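Diguanylate cyclase DosC (Escherichia coli, PDB 4ZVA) makes the second messenger cyclic di-GMP as a diguanylate cyclase and probably senses oxygen through its haem-binding globin domain. Local coordinates at residues 112-115 and 116-120. Numbering follows the deposited sequence.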
ATOM      1  N   LYS A 112       3.700  -7.581   0.239  1.00 32.60           N
ATOM      2  CA  LYS A 112       4.349  -8.269   1.346  1.00 37.19           C
ATOM      3  C   LYS A 112       5.454  -9.212   0.865  1.00 37.36           C
ATOM      4  O   LYS A 112       6.555  -9.214   1.411  1.00 30.69           O
ATOM      5  CB  LYS A 112       3.323  -9.050   2.168  1.00 36.55           C
ATOM      6  CG  LYS A 112       3.940  -9.863   3.297  1.00 42.94           C
ATOM      7  CD  LYS A 112       2.894 -10.653   4.067  1.00 49.42           C
ATOM      8  CE  LYS A 112       3.548 -11.565   5.093  1.00 49.47           C
ATOM      9  NZ  LYS A 112       2.546 -12.323   5.891  1.00 52.17           N
ATOM     10  N   ILE A 113       5.155 -10.019  -0.149  1.00 32.45           N
ATOM     11  CA  ILE A 113       6.111 -11.015  -0.627  1.00 36.79           C
ATOM     12  C   ILE A 113       7.168 -10.418  -1.552  1.00 35.25           C
ATOM     13  O   ILE A 113       8.189 -11.051  -1.829  1.00 34.62           O
ATOM     14  CB  ILE A 113       5.401 -12.167  -1.362  1.00 35.98           C
ATOM     15  CG1 ILE A 113       4.651 -11.647  -2.589  1.00 34.18           C
ATOM     16  CG2 ILE A 113       4.462 -12.892  -0.416  1.00 41.26           C
ATOM     17  CD1 ILE A 113       4.030 -12.749  -3.432  1.00 37.89           C
ATOM     18  N   LEU A 114       6.920  -9.203  -2.030  1.00 33.34           N
ATOM     19  CA  LEU A 114       7.872  -8.518  -2.899  1.00 32.04           C
ATOM     20  C   LEU A 114       9.109  -8.077  -2.123  1.00 34.42           C
ATOM     21  O   LEU A 114      10.218  -8.095  -2.652  1.00 29.21           O
ATOM     22  CB  LEU A 114       7.221  -7.304  -3.571  1.00 32.18           C
ATOM     23  CG  LEU A 114       8.155  -6.452  -4.439  1.00 34.51           C
ATOM     24  CD1 LEU A 114       8.742  -7.278  -5.582  1.00 32.61           C
ATOM     25  CD2 LEU A 114       7.451  -5.213  -4.971  1.00 34.70           C
ATOM     26  N   TYR A 115       8.915  -7.675  -0.869  1.00 32.29           N
ATOM     27  CA  TYR A 115      10.020  -7.143  -0.072  1.00 32.69           C
ATOM     28  C   TYR A 115      11.175  -8.138   0.130  1.00 26.80           C
ATOM     29  O   TYR A 115      12.326  -7.773  -0.106  1.00 30.82           O
ATOM     30  CB  TYR A 115       9.516  -6.651   1.292  1.00 30.64           C
ATOM     31  CG  TYR A 115      10.624  -6.165   2.202  1.00 30.92           C
ATOM     32  CD1 TYR A 115      11.166  -4.896   2.050  1.00 31.00           C
ATOM     33  CD2 TYR A 115      11.126  -6.975   3.213  1.00 36.75           C
ATOM     34  CE1 TYR A 115      12.179  -4.448   2.876  1.00 32.12           C
ATOM     35  CE2 TYR A 115      12.140  -6.535   4.046  1.00 37.23           C
ATOM     36  CZ  TYR A 115      12.659  -5.270   3.873  1.00 37.73           C
ATOM     37  OH  TYR A 115      13.667  -4.823   4.700  1.00 47.20           O
ATOM     38  N   PRO A 116      10.887  -9.386   0.563  1.00 28.44           N
ATOM     39  CA  PRO A 116      12.019 -10.304   0.757  1.00 32.75           C
ATOM     40  C   PRO A 116      12.803 -10.571  -0.529  1.00 34.56           C
ATOM     41  O   PRO A 116      14.001 -10.845  -0.476  1.00 34.47           O
ATOM     42  CB  PRO A 116      11.349 -11.586   1.258  1.00 33.84           C
ATOM     43  CG  PRO A 116      10.058 -11.142   1.833  1.00 34.18           C
ATOM     44  CD  PRO A 116       9.616 -10.015   0.963  1.00 31.20           C
ATOM     45  N   VAL A 117      12.123 -10.495  -1.668  1.00 33.46           N
ATOM     46  CA  VAL A 117      12.769 -10.659  -2.966  1.00 33.00           C
ATOM     47  C   VAL A 117      13.755  -9.520  -3.224  1.00 35.59           C
ATOM     48  O   VAL A 117      14.878  -9.744  -3.678  1.00 32.62           O
ATOM     49  CB  VAL A 117      11.726 -10.716  -4.102  1.00 33.73           C
ATOM     50  CG1 VAL A 117      12.391 -10.537  -5.456  1.00 35.16           C
ATOM     51  CG2 VAL A 117      10.972 -12.031  -4.048  1.00 37.29           C
ATOM     52  N   ILE A 118      13.334  -8.296  -2.920  1.00 31.95           N
ATOM     53  CA  ILE A 118      14.196  -7.130  -3.081  1.00 26.12           C
ATOM     54  C   ILE A 118      15.305  -7.134  -2.032  1.00 33.29           C
ATOM     55  O   ILE A 118      16.455  -6.798  -2.322  1.00 31.10           O
ATOM     56  CB  ILE A 118      13.385  -5.817  -2.986  1.00 30.89           C
ATOM     57  CG1 ILE A 118      12.380  -5.741  -4.139  1.00 29.16           C
ATOM     58  CG2 ILE A 118      14.304  -4.606  -3.010  1.00 27.22           C
ATOM     59  CD1 ILE A 118      11.539  -4.479  -4.148  1.00 28.36           C
ATOM     60  N   PHE A 119      14.956  -7.536  -0.815  1.00 29.88           N
ATOM     61  CA  PHE A 119      15.920  -7.592   0.273  1.00 38.13           C
ATOM     62  C   PHE A 119      17.034  -8.597  -0.028  1.00 35.06           C
ATOM     63  O   PHE A 119      18.186  -8.388   0.355  1.00 33.51           O
ATOM     64  CB  PHE A 119      15.221  -7.952   1.585  1.00 32.45           C
ATOM     65  CG  PHE A 119      16.102  -7.833   2.796  1.00 38.40           C
ATOM     66  CD1 PHE A 119      16.245  -6.619   3.448  1.00 41.79           C
ATOM     67  CD2 PHE A 119      16.791  -8.933   3.280  1.00 37.87           C
ATOM     68  CE1 PHE A 119      17.056  -6.505   4.562  1.00 45.72           C
ATOM     69  CE2 PHE A 119      17.606  -8.825   4.394  1.00 38.55           C
ATOM     70  CZ  PHE A 119      17.737  -7.611   5.034  1.00 39.36           C
ATOM     71  N   SER A 120      16.685  -9.674  -0.730  1.00 34.43           N
ATOM     72  CA  SER A 120      17.627 -10.753  -1.024  1.00 33.94           C
ATOM     73  C   SER A 120      18.501 -10.463  -2.238  1.00 39.18           C
ATOM     74  O   SER A 120      19.391 -11.247  -2.565  1.00 36.75           O
ATOM     75  CB  SER A 120      16.878 -12.071  -1.258  1.00 35.72           C
ATOM     76  OG  SER A 120      16.119 -12.443  -0.122  1.00 47.32           O
TER
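Tyr115 and Phe119 sit one helical turn apart on the last turns of helix 100-119 in the globin domain, their side chains side by side and pointing the same way. Four residues apart, they share a flank, and with CG anti to the backbone N in both (chi1 176° in Tyr115) the rings run the same way along the helix. The rings are tilted obliquely, planes at 35° and centroids 5.7 Å apart. Phe119 CB lies over one face of the Tyr115 ring, near its rim, while Tyr115 OH reaches Phe119 CD1 at 3.4 Å. This aromatic pair faces the dimer interface: Leu129 of the second subunit packs against both residues, and His133 of that subunit stacks on Tyr115. Tyr132 of the same chain meets the Tyr115 ring edge-to-face. An alanine at Tyr115 is likely to leave His133 of the second subunit without its stacking partner and open a gap beside Phe119. Pro116 kinks the helix, since its N has no hydrogen to give to the preceding turn; its ring puts CD 3.2 Å from Lys112 O, where a helical N-H would otherwise bond. The i to i+4 bonding resumes at Ile118, whose N gives a 3.1 Å hydrogen bond to Leu114 O. On the flank toward helix 125-147, Ile118 CD1 touches Leu114 CG at 3.9 Å. Phe119 N donates to Tyr115 O at 2.7 Å, with an N-H...O angle of 162°.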